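Local structure of cell division protein FtsZ 1 (Methanocaldococcus jannaschii, 1W58) at residues 38-43 against 124-129; 48-53 against 66-71; 60-65 against 225-230; 156-161 against 187-192. The protein binds GTP and, as an FtsZ family member, probably hydrolyses it and polymerises into the Z ring at the future cell division site. All blocks are in the same frame, centred on the assembly; numbering follows the deposited sequence.

Contact 1 of 4, residues 38-43 against 124-129; sequences AKITVV and MVFITC
In Ile40 the CG2 methyl stands anti to the backbone N and CG1 takes the place beside that N (chi1 -58°). In Phe126 it is CG that lies beside its own N, anti to the carbonyl carbon (chi1 -87°). On neighbouring strands and one face, the two side chains run side by side in the same direction. Ile40 CG2 comes obliquely to the ring and rests 3.8 Å from Phe126 CD2. On the same face, Ile40 CG1 packs on Met124 CB at 4.3 Å. Val42 CG2 is equally far from Phe126 CB. These residues share one face of the sheet, where helix 204-227 covers Phe126 through Leu222 and Val223. On the other face Val43 CG2 meets Val125 CG1 at 4.2 Å.

The backbones form a parallel ladder. Met124 N bonds to Lys39 O at 3.1 Å, and Thr41 N to Met124 O. Phe126 N gives its hydrogen to Thr41 O at 2.9 Å, in an almost straight bond (174°). Val43 N returns one to Phe126 O, and Thr128 N closes the run on Val43 O at 2.8 Å. CA-H...O contacts add to several of these carbonyls; Ile40 CA is 3.4 Å from Met124 O.

Polar side-chain ends are satisfied elsewhere. Thr41 OG1 bonds to Ser122, and Thr128 OG1 to the carbonyl of Val157 on the next strand. Across the contact the side chains offer only hydrocarbon. Backbone hydrogen bonds and apolar side-chain packing hold the strands together inside a buried core, as in the central strands of a Rossmann-like GTPase sheet.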
# COMPACT_ATOMS: atom_id res chain seq x y z
N ALA A 38 -24.85 -5.80 -11.64
CA ALA A 38 -23.79 -5.70 -10.65
C ALA A 38 -22.78 -6.80 -10.93
O ALA A 38 -23.15 -7.92 -11.25
CB ALA A 38 -24.34 -5.85 -9.24
N LYS A 39 -21.50 -6.47 -10.83
CA LYS A 39 -20.47 -7.46 -11.06
C LYS A 39 -20.17 -8.14 -9.73
O LYS A 39 -19.79 -7.47 -8.76
CB LYS A 39 -19.23 -6.80 -11.65
CG LYS A 39 -19.42 -6.41 -13.12
CD LYS A 39 -18.09 -6.18 -13.83
CE LYS A 39 -17.80 -4.70 -13.98
NZ LYS A 39 -18.05 -4.01 -12.69
N ILE A 40 -20.39 -9.46 -9.67
CA ILE A 40 -20.19 -10.27 -8.46
C ILE A 40 -19.05 -11.27 -8.59
O ILE A 40 -18.88 -11.93 -9.62
CB ILE A 40 -21.45 -11.12 -8.11
CG1 ILE A 40 -22.68 -10.23 -7.90
CG2 ILE A 40 -21.18 -11.97 -6.87
CD1 ILE A 40 -23.46 -10.05 -9.15
N THR A 41 -18.28 -11.42 -7.52
CA THR A 41 -17.20 -12.38 -7.50
C THR A 41 -17.33 -13.27 -6.27
O THR A 41 -17.61 -12.79 -5.17
CB THR A 41 -15.81 -11.70 -7.47
OG1 THR A 41 -15.65 -10.91 -8.65
CG2 THR A 41 -14.69 -12.73 -7.41
N VAL A 42 -17.17 -14.57 -6.48
CA VAL A 42 -17.24 -15.53 -5.38
C VAL A 42 -15.83 -16.07 -5.18
O VAL A 42 -15.20 -16.52 -6.14
CB VAL A 42 -18.19 -16.71 -5.69
CG1 VAL A 42 -18.26 -17.64 -4.48
CG2 VAL A 42 -19.59 -16.17 -6.03
N VAL A 43 -15.34 -15.99 -3.94
CA VAL A 43 -14.01 -16.44 -3.55
C VAL A 43 -14.11 -17.55 -2.52
O VAL A 43 -14.65 -17.33 -1.42
CB VAL A 43 -13.17 -15.27 -2.93
CG1 VAL A 43 -11.74 -15.73 -2.63
CG2 VAL A 43 -13.15 -14.07 -3.88
N MET A 124 -19.48 -6.38 -5.86
CA MET A 124 -19.80 -7.20 -4.70
C MET A 124 -18.91 -8.44 -4.65
O MET A 124 -18.61 -9.04 -5.68
CB MET A 124 -21.28 -7.63 -4.76
CG MET A 124 -21.85 -8.24 -3.45
SD MET A 124 -23.60 -8.83 -3.61
CE MET A 124 -24.01 -9.17 -1.96
N VAL A 125 -18.50 -8.81 -3.43
CA VAL A 125 -17.64 -9.96 -3.19
C VAL A 125 -18.20 -10.88 -2.10
O VAL A 125 -18.54 -10.42 -1.00
CB VAL A 125 -16.20 -9.54 -2.77
CG1 VAL A 125 -15.35 -10.80 -2.43
CG2 VAL A 125 -15.53 -8.75 -3.89
N PHE A 126 -18.31 -12.16 -2.44
CA PHE A 126 -18.80 -13.20 -1.53
C PHE A 126 -17.56 -14.00 -1.14
O PHE A 126 -16.81 -14.45 -2.01
CB PHE A 126 -19.79 -14.13 -2.25
CG PHE A 126 -21.23 -13.66 -2.24
CD1 PHE A 126 -22.13 -14.12 -1.27
CD2 PHE A 126 -21.69 -12.75 -3.20
CE1 PHE A 126 -23.47 -13.68 -1.26
CE2 PHE A 126 -23.02 -12.31 -3.20
CZ PHE A 126 -23.90 -12.77 -2.23
N ILE A 127 -17.34 -14.17 0.16
CA ILE A 127 -16.21 -14.93 0.66
C ILE A 127 -16.76 -16.20 1.32
O ILE A 127 -17.47 -16.11 2.33
CB ILE A 127 -15.44 -14.16 1.73
CG1 ILE A 127 -15.41 -12.66 1.39
CG2 ILE A 127 -14.06 -14.79 1.92
CD1 ILE A 127 -14.10 -12.16 0.89
N THR A 128 -16.43 -17.37 0.79
CA THR A 128 -16.94 -18.61 1.38
C THR A 128 -15.85 -19.63 1.68
O THR A 128 -14.89 -19.77 0.93
CB THR A 128 -17.99 -19.29 0.46
OG1 THR A 128 -18.61 -20.38 1.17
CG2 THR A 128 -17.31 -19.83 -0.80
N CYS A 129 -16.04 -20.34 2.79
CA CYS A 129 -15.12 -21.38 3.25
C CYS A 129 -15.74 -22.11 4.45
O CYS A 129 -16.75 -21.66 5.00
CB CYS A 129 -13.80 -20.77 3.73
SG CYS A 129 -13.93 -19.93 5.33

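Contact 2 of 4, residues 48-53 against 66-71. With G2P (phosphomethylphosphonic acid guanylate ester), chain B.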
# COMPACT_ATOMS: atom_id res chain seq x y z
N ALA A 48 -12.72 -26.89 1.80
CA ALA A 48 -14.17 -26.76 1.68
C ALA A 48 -14.55 -25.63 0.72
O ALA A 48 -15.43 -25.78 -0.12
CB ALA A 48 -14.77 -26.49 3.05
N GLY A 49 -13.89 -24.49 0.83
CA GLY A 49 -14.22 -23.39 -0.07
C GLY A 49 -13.95 -23.68 -1.54
O GLY A 49 -14.72 -23.25 -2.40
N ASN A 50 -12.86 -24.38 -1.82
CA ASN A 50 -12.52 -24.72 -3.20
C ASN A 50 -13.57 -25.71 -3.70
O ASN A 50 -14.00 -25.63 -4.85
CB ASN A 50 -11.12 -25.36 -3.28
CG ASN A 50 -10.00 -24.36 -3.05
OD1 ASN A 50 -10.23 -23.14 -2.95
ND2 ASN A 50 -8.76 -24.86 -2.99
N ASN A 51 -13.97 -26.65 -2.85
CA ASN A 51 -14.97 -27.62 -3.24
C ASN A 51 -16.29 -26.92 -3.58
O ASN A 51 -16.94 -27.28 -4.56
CB ASN A 51 -15.17 -28.66 -2.13
CG ASN A 51 -16.16 -29.75 -2.52
OD1 ASN A 51 -16.09 -30.32 -3.62
ND2 ASN A 51 -17.08 -30.04 -1.61
N THR A 52 -16.69 -25.93 -2.79
CA THR A 52 -17.92 -25.18 -3.09
C THR A 52 -17.76 -24.47 -4.44
O THR A 52 -18.67 -24.47 -5.26
CB THR A 52 -18.21 -24.12 -2.02
OG1 THR A 52 -18.45 -24.74 -0.76
CG2 THR A 52 -19.42 -23.31 -2.42
N ILE A 53 -16.59 -23.87 -4.66
CA ILE A 53 -16.33 -23.17 -5.92
C ILE A 53 -16.42 -24.12 -7.13
O ILE A 53 -17.05 -23.80 -8.14
CB ILE A 53 -14.94 -22.49 -5.88
CG1 ILE A 53 -14.99 -21.25 -4.99
CG2 ILE A 53 -14.47 -22.15 -7.28
CD1 ILE A 53 -15.86 -20.15 -5.51
N THR A 66 -15.81 -16.85 -10.55
CA THR A 66 -15.31 -17.69 -9.45
C THR A 66 -13.80 -17.65 -9.26
O THR A 66 -13.02 -17.84 -10.21
CB THR A 66 -15.75 -19.18 -9.63
OG1 THR A 66 -15.42 -19.64 -10.95
CG2 THR A 66 -17.24 -19.33 -9.37
N VAL A 67 -13.39 -17.38 -8.03
CA VAL A 67 -11.99 -17.31 -7.65
C VAL A 67 -11.70 -18.35 -6.56
O VAL A 67 -12.36 -18.36 -5.52
CB VAL A 67 -11.62 -15.92 -7.10
CG1 VAL A 67 -10.18 -15.94 -6.55
CG2 VAL A 67 -11.74 -14.89 -8.18
N ALA A 68 -10.71 -19.21 -6.79
CA ALA A 68 -10.37 -20.22 -5.80
C ALA A 68 -9.00 -19.90 -5.23
O ALA A 68 -8.08 -19.55 -5.98
CB ALA A 68 -10.36 -21.59 -6.44
N ILE A 69 -8.84 -19.99 -3.91
CA ILE A 69 -7.53 -19.74 -3.34
C ILE A 69 -7.15 -20.79 -2.30
O ILE A 69 -7.97 -21.23 -1.48
CB ILE A 69 -7.36 -18.29 -2.76
CG1 ILE A 69 -7.75 -18.23 -1.30
CG2 ILE A 69 -8.17 -17.30 -3.55
CD1 ILE A 69 -7.60 -16.85 -0.76
N ASN A 70 -5.89 -21.20 -2.35
CA ASN A 70 -5.43 -22.21 -1.43
C ASN A 70 -3.94 -22.12 -1.19
O ASN A 70 -3.17 -21.55 -1.97
CB ASN A 70 -5.79 -23.60 -1.95
CG ASN A 70 -6.18 -24.57 -0.85
OD1 ASN A 70 -7.10 -25.37 -1.01
ND2 ASN A 70 -5.49 -24.50 0.28
N THR A 71 -3.57 -22.72 -0.09
CA THR A 71 -2.21 -22.79 0.37
C THR A 71 -1.69 -24.17 -0.12
O THR A 71 -0.48 -24.36 -0.29
CB THR A 71 -2.28 -22.70 1.87
OG1 THR A 71 -1.17 -21.97 2.38
CG2 THR A 71 -2.39 -24.02 2.43
PG G2P B . -5.63 -26.54 5.82
O1G G2P B . -4.75 -26.32 6.96
O2G G2P B . -5.80 -27.96 5.57
O3G G2P B . -4.96 -26.02 4.52
O3B G2P B . -7.02 -25.70 6.07
PB G2P B . -8.37 -25.64 5.11
O1B G2P B . -8.93 -24.29 5.11
O2B G2P B . -8.27 -26.15 3.77
C3A G2P B . -9.54 -26.62 6.02
PA G2P B . -10.73 -27.51 5.03
O1A G2P B . -11.21 -26.77 3.84
O2A G2P B . -10.37 -28.92 4.81
O5' G2P B . -11.90 -27.34 6.08
C5' G2P B . -11.90 -27.83 7.39
C4' G2P B . -13.30 -27.56 8.01
O4' G2P B . -14.29 -27.29 6.95
C3' G2P B . -13.75 -28.79 8.79
O3' G2P B . -13.57 -28.50 10.19
C2' G2P B . -15.20 -29.02 8.34
O2' G2P B . -16.13 -28.50 9.26
C1' G2P B . -15.35 -28.29 7.00
N9 G2P B . -15.20 -29.23 5.84
C8 G2P B . -14.14 -30.07 5.51
N7 G2P B . -14.29 -30.76 4.43
C5 G2P B . -15.55 -30.39 3.95
C6 G2P B . -16.30 -30.81 2.77
O6 G2P B . -15.98 -31.62 1.89
N1 G2P B . -17.55 -30.17 2.68
C2 G2P B . -18.05 -29.23 3.59
N2 G2P B . -19.27 -28.72 3.35
N3 G2P B . -17.35 -28.84 4.68
C4 G2P B . -16.13 -29.44 4.81
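The amides of Asn50 and Asn70 meet obliquely, with their planes 70° apart. Asn70 meets one end of the Asn50 amide, raised to one side of its plane. The methyl of Ala68 lies toward the other face, and the carbonyl of Ile69 comes in near the rim. The closest amide atoms, Asn50 ND2 and Asn70 OD1, are modelled 2.6 Å apart. A leucine in place of Asn50 would probably leave the Asn70 amide and the Ile69 carbonyl without this polar neighbour.

Further along the helix the contact is apolar. Ile53 CG2 lies 4.0 Å from Thr66 CB and 4.2 Å from Ala68 CB. Ile53 CD1 reaches along the strand to 3.9 Å from Val67 O. Ile53 CG1 sits beside the backbone N (chi1 -75°), which turns CG2 toward Thr66 and Ala68.

At the start of the segment Ala48 N donates a hydrogen bond to G2P O1A. Ala48 CB lies over the face of the guanine, 3.7 Å from G2P C4. At the strand end the side chain of Asn70 comes within about 4 Å of the bound magnesium ion.

Helix 46-59 follows strand 40-45 and leads back to strand 65-70, a beta-alpha-beta unit whose glycine-rich turn binds nucleotide. Leu76 of helix 73-77 touches Asn50, Ala68 and Asn70. Ile53 also packs on Val42 of strand 40-45, while Val67 and Ile69 face away from the helix.

Contact 3 of 4, residues 60-65 against 225-230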
# COMPACT_ATOMS: atom_id res chain seq x y z
N GLY A 60 -22.97 -23.91 -12.70
CA GLY A 60 -23.23 -22.57 -13.19
C GLY A 60 -23.81 -21.67 -12.10
O GLY A 60 -24.56 -22.11 -11.22
N ILE A 61 -23.47 -20.39 -12.15
CA ILE A 61 -23.97 -19.45 -11.16
C ILE A 61 -24.15 -18.07 -11.78
O ILE A 61 -23.25 -17.23 -11.78
CB ILE A 61 -23.03 -19.42 -9.91
CG1 ILE A 61 -23.59 -18.45 -8.87
CG2 ILE A 61 -21.60 -19.09 -10.31
CD1 ILE A 61 -23.05 -18.66 -7.50
N GLU A 62 -25.35 -17.87 -12.30
CA GLU A 62 -25.76 -16.64 -12.97
C GLU A 62 -24.94 -15.39 -12.65
O GLU A 62 -24.93 -14.91 -11.52
CB GLU A 62 -27.23 -16.36 -12.67
CG GLU A 62 -27.85 -15.27 -13.54
CD GLU A 62 -29.17 -15.70 -14.17
OE1 GLU A 62 -29.79 -14.87 -14.88
OE2 GLU A 62 -29.58 -16.87 -13.96
N GLY A 63 -24.27 -14.87 -13.68
CA GLY A 63 -23.48 -13.65 -13.56
C GLY A 63 -22.62 -13.43 -12.32
O GLY A 63 -22.92 -12.54 -11.52
N ALA A 64 -21.56 -14.23 -12.20
CA ALA A 64 -20.63 -14.15 -11.06
C ALA A 64 -19.36 -14.93 -11.39
O ALA A 64 -19.42 -16.10 -11.74
CB ALA A 64 -21.29 -14.72 -9.80
N LYS A 65 -18.20 -14.29 -11.32
CA LYS A 65 -17.00 -15.04 -11.61
C LYS A 65 -16.54 -15.75 -10.34
O LYS A 65 -16.88 -15.34 -9.22
CB LYS A 65 -15.90 -14.14 -12.18
CG LYS A 65 -15.03 -13.38 -11.21
CD LYS A 65 -13.69 -13.10 -11.90
CE LYS A 65 -12.80 -12.14 -11.14
NZ LYS A 65 -11.47 -11.99 -11.81
N LEU A 225 -30.64 -14.23 -6.26
CA LEU A 225 -31.61 -13.24 -5.83
C LEU A 225 -31.19 -11.89 -6.39
O LEU A 225 -32.03 -11.12 -6.84
CB LEU A 225 -31.66 -13.17 -4.32
CG LEU A 225 -32.44 -11.98 -3.76
CD1 LEU A 225 -33.91 -12.08 -4.14
CD2 LEU A 225 -32.30 -12.00 -2.25
N ILE A 226 -29.88 -11.61 -6.37
CA ILE A 226 -29.32 -10.34 -6.84
C ILE A 226 -29.16 -10.27 -8.33
O ILE A 226 -29.35 -9.22 -8.92
CB ILE A 226 -27.87 -10.06 -6.29
CG1 ILE A 226 -27.82 -10.14 -4.76
CG2 ILE A 226 -27.39 -8.69 -6.75
CD1 ILE A 226 -28.83 -9.31 -4.11
N THR A 227 -28.81 -11.39 -8.95
CA THR A 227 -28.51 -11.40 -10.37
C THR A 227 -29.44 -12.10 -11.38
O THR A 227 -29.28 -11.92 -12.59
CB THR A 227 -27.09 -11.96 -10.54
OG1 THR A 227 -26.67 -11.84 -11.90
CG2 THR A 227 -27.06 -13.42 -10.15
N LYS A 228 -30.39 -12.91 -10.91
CA LYS A 228 -31.29 -13.62 -11.82
C LYS A 228 -32.59 -12.87 -12.10
O LYS A 228 -33.27 -12.42 -11.17
CB LYS A 228 -31.61 -15.02 -11.27
CG LYS A 228 -32.40 -15.94 -12.21
CD LYS A 228 -32.48 -17.35 -11.63
CE LYS A 228 -33.16 -18.35 -12.58
NZ LYS A 228 -33.16 -19.74 -12.02
N ASP A 229 -32.93 -12.74 -13.38
CA ASP A 229 -34.16 -12.06 -13.80
C ASP A 229 -35.38 -12.80 -13.26
O ASP A 229 -35.57 -13.99 -13.54
CB ASP A 229 -34.21 -11.98 -15.33
CG ASP A 229 -33.30 -10.88 -15.90
OD1 ASP A 229 -32.94 -10.95 -17.10
OD2 ASP A 229 -32.97 -9.93 -15.16
N GLY A 230 -36.20 -12.11 -12.48
CA GLY A 230 -37.38 -12.74 -11.91
C GLY A 230 -38.72 -12.08 -12.23
O GLY A 230 -38.85 -11.37 -13.22
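Glu62 lays its carboxylate across the aliphatic chain of Lys228, the two side chains crossing at about a right angle. Glu62 OE2 touches Lys228 CG at 3.4 Å, and Glu62 OE1 is 3.6 Å from Lys228 CA. Glu62 CG stands anti to the backbone N (chi1 -168°), and the chain then bends at chi2, which folds the carboxylate over the end of the helix. Lys228 stays extended beyond CG and carries its amine past the carboxylate. Glu62 OE2 and Lys228 NZ remain 5.0 Å apart, so the opposite charges do not pair directly. Lys228 NZ instead makes a weak hydrogen bond to the carbonyl of Ile323, in the mixed C-terminal sheet.

Thr227 fills the next place. Its CG2 packs on Glu62 CB at 3.9 Å, the two side chains meeting at a slant. The same methyl is modelled very close to the Glu62 carbonyl, and that closeness is doubtful. Gly63 follows with positive phi. A CB here would clash with Thr227 OG1, so the lack of a side chain lets the turn pass close to the helix end.

Residues 60-65 run from the loop after helix 46-59 into strand 65-70. Residues 225-230 hold the last turn of helix 204-227, the long central helix of the tubulin/FtsZ fold, and the chain just after it. Nearby, Lys220 of that helix bonds to Gly60 O, and Ile61 and Ala64 pack on Val223.

No hydrogen bond or salt bridge crosses the two segments. The contact rests on van der Waals touch, with at most a weak, solvent-screened attraction between Glu62 and Lys228.

Contact 4 of 4, residues 156-161 against 187-192; sequences AVVTLP and LVVIPN. With G2P (phosphomethylphosphonic acid guanylate ester), chain B.
This is the parallel strand pair of a beta-alpha-beta crossover, in which helix 167-181 links strand 153-160 to strand 186-191. At the carboxyl end of the pair Asn192 reaches back to Thr159 and Leu160. Asn192 N bonds to Leu160 O at 3.2 Å with a bent angle of 146°. The side chain has CG beside the backbone N (chi1 -81°), which swings the amide over Thr159. There Asn192 ND2 is 3.5 Å from Thr159 CG2. A glycine in place of Asn192 would probably open a gap beside the Thr159 methyl and the Leu160 carbonyl.

Four further hydrogen bonds build the ladder. Val188 N bonds to Ala156 O at 2.8 Å, and Val158 N to Val188 O. Ile190 N then meets Val158 O, and Leu160 N meets Ile190 O at 3.0 Å.

The side chains divide between two faces. Ala156 CB touches Leu187 CD1 at 3.8 Å, and Val158 CG2 lies 4.1 Å from Val189 CG1. Helix 167-181 covers this face through Met170 on Leu160 and Leu177 on Val189. On the other face Val157 and Val188 point the same way, and Ile190 CB packs on Thr159 CG2 at 3.8 Å. There Val219 and Leu215 of helix 204-227 cover Val157 and Thr159, while Ile251 touches Val188 and Ile190.

Just past the strand, Pro161 CA is 3.4 Å from G2P O2' of the ribose. Pro161 also lies close to Glu165, which binds the nucleotide. A ligand held by the loops at the carboxyl ends of parallel strands is typical of Rossmann-like nucleotide-binding domains such as the FtsZ GTPase domain.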
# COMPACT_ATOMS: atom_id res chain seq x y z
N ALA A 156 -19.78 -12.60 3.53
CA ALA A 156 -19.19 -13.90 3.81
C ALA A 156 -20.30 -14.90 4.12
O ALA A 156 -21.27 -14.57 4.81
CB ALA A 156 -18.25 -13.78 5.02
N VAL A 157 -20.14 -16.12 3.60
CA VAL A 157 -21.06 -17.24 3.86
C VAL A 157 -20.12 -18.42 4.23
O VAL A 157 -19.45 -19.02 3.37
CB VAL A 157 -21.89 -17.62 2.60
CG1 VAL A 157 -22.87 -18.74 2.95
CG2 VAL A 157 -22.65 -16.40 2.07
N VAL A 158 -20.07 -18.72 5.53
CA VAL A 158 -19.20 -19.74 6.09
C VAL A 158 -19.91 -20.71 7.06
O VAL A 158 -20.99 -20.40 7.60
CB VAL A 158 -18.06 -19.07 6.89
CG1 VAL A 158 -17.29 -18.12 6.00
CG2 VAL A 158 -18.65 -18.32 8.07
N THR A 159 -19.28 -21.86 7.29
CA THR A 159 -19.83 -22.86 8.22
C THR A 159 -18.94 -23.03 9.45
O THR A 159 -17.73 -22.78 9.42
CB THR A 159 -20.00 -24.28 7.56
OG1 THR A 159 -18.74 -24.74 7.06
CG2 THR A 159 -21.01 -24.26 6.42
N LEU A 160 -19.57 -23.44 10.53
CA LEU A 160 -18.87 -23.73 11.78
C LEU A 160 -18.77 -25.27 11.71
O LEU A 160 -19.69 -25.91 11.21
CB LEU A 160 -19.73 -23.29 12.95
CG LEU A 160 -19.25 -22.10 13.78
CD1 LEU A 160 -18.42 -21.13 12.95
CD2 LEU A 160 -20.48 -21.44 14.38
N PRO A 161 -17.67 -25.88 12.21
CA PRO A 161 -17.53 -27.35 12.16
C PRO A 161 -18.50 -28.17 13.02
O PRO A 161 -19.13 -27.64 13.95
CB PRO A 161 -16.09 -27.56 12.60
CG PRO A 161 -15.96 -26.52 13.70
CD PRO A 161 -16.60 -25.29 13.04
N LEU A 187 -22.14 -10.90 7.63
CA LEU A 187 -21.50 -12.19 7.87
C LEU A 187 -22.54 -13.29 8.13
O LEU A 187 -23.13 -13.35 9.22
CB LEU A 187 -20.53 -12.09 9.07
CG LEU A 187 -19.92 -13.38 9.69
CD1 LEU A 187 -19.31 -14.22 8.64
CD2 LEU A 187 -18.86 -13.04 10.73
N VAL A 188 -22.73 -14.16 7.14
CA VAL A 188 -23.70 -15.28 7.22
C VAL A 188 -23.05 -16.58 7.73
O VAL A 188 -22.21 -17.15 7.03
CB VAL A 188 -24.29 -15.57 5.81
CG1 VAL A 188 -25.37 -16.64 5.89
CG2 VAL A 188 -24.86 -14.29 5.23
N VAL A 189 -23.43 -17.03 8.94
CA VAL A 189 -22.93 -18.27 9.56
C VAL A 189 -23.92 -19.43 9.54
O VAL A 189 -25.05 -19.27 10.00
CB VAL A 189 -22.63 -18.17 11.08
CG1 VAL A 189 -21.16 -18.30 11.33
CG2 VAL A 189 -23.23 -16.93 11.68
N ILE A 190 -23.47 -20.60 9.06
CA ILE A 190 -24.25 -21.84 9.02
C ILE A 190 -23.55 -22.80 10.00
O ILE A 190 -22.45 -23.27 9.74
CB ILE A 190 -24.15 -22.56 7.67
CG1 ILE A 190 -24.15 -21.58 6.50
CG2 ILE A 190 -25.25 -23.60 7.58
CD1 ILE A 190 -25.46 -21.19 6.02
N PRO A 191 -24.18 -23.12 11.14
CA PRO A 191 -23.52 -24.05 12.07
C PRO A 191 -23.82 -25.50 11.65
O PRO A 191 -24.93 -25.97 11.88
CB PRO A 191 -24.17 -23.73 13.42
CG PRO A 191 -25.08 -22.53 13.15
CD PRO A 191 -25.44 -22.62 11.70
N ASN A 192 -22.85 -26.19 11.04
CA ASN A 192 -23.04 -27.57 10.57
C ASN A 192 -23.68 -28.51 11.59
O ASN A 192 -24.38 -29.44 11.21
CB ASN A 192 -21.71 -28.19 10.14
CG ASN A 192 -21.27 -27.79 8.73
OD1 ASN A 192 -20.13 -28.00 8.36
ND2 ASN A 192 -22.18 -27.24 7.95
PG G2P B . -5.63 -26.54 5.82
O1G G2P B . -4.75 -26.32 6.96
O2G G2P B . -5.80 -27.96 5.57
O3G G2P B . -4.96 -26.02 4.52
O3B G2P B . -7.02 -25.70 6.07
PB G2P B . -8.37 -25.64 5.11
O1B G2P B . -8.93 -24.29 5.11
O2B G2P B . -8.27 -26.15 3.77
C3A G2P B . -9.54 -26.62 6.02
PA G2P B . -10.73 -27.51 5.03
O1A G2P B . -11.21 -26.77 3.84
O2A G2P B . -10.37 -28.92 4.81
O5' G2P B . -11.90 -27.34 6.08
C5' G2P B . -11.90 -27.83 7.39
C4' G2P B . -13.30 -27.56 8.01
O4' G2P B . -14.29 -27.29 6.95
C3' G2P B . -13.75 -28.79 8.79
O3' G2P B . -13.57 -28.50 10.19
C2' G2P B . -15.20 -29.02 8.34
O2' G2P B . -16.13 -28.50 9.26
C1' G2P B . -15.35 -28.29 7.00
N9 G2P B . -15.20 -29.23 5.84
C8 G2P B . -14.14 -30.07 5.51
N7 G2P B . -14.29 -30.76 4.43
C5 G2P B . -15.55 -30.39 3.95
C6 G2P B . -16.30 -30.81 2.77
O6 G2P B . -15.98 -31.62 1.89
N1 G2P B . -17.55 -30.17 2.68
C2 G2P B . -18.05 -29.23 3.59
N2 G2P B . -19.27 -28.72 3.35
N3 G2P B . -17.35 -28.84 4.68
C4 G2P B . -16.13 -29.44 4.81

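Contacts 1, 2 and 4 are buried in the GTPase domain and reach the same parallel sheet. Contacts 1 and 4 are strand pairs, joined through the neighbouring strands 124-130 and 153-160. Both combine hydrogen-bonded ladders with apolar faces. Contact 2 instead sets a helix on a strand, with an apolar part and a pair of amides near the nucleotide. It adjoins contact 1 through strand 40-45. Contacts 2 and 4 both touch G2P, at phosphate and base in one and at ribose in the other. Contact 3 lies at the surface, away from these sites. It has no ladder and rests on van der Waals touch between partly exposed, partly charged side chains. It meets contact 1 through Lys65, bonded to Ile40 and Val42.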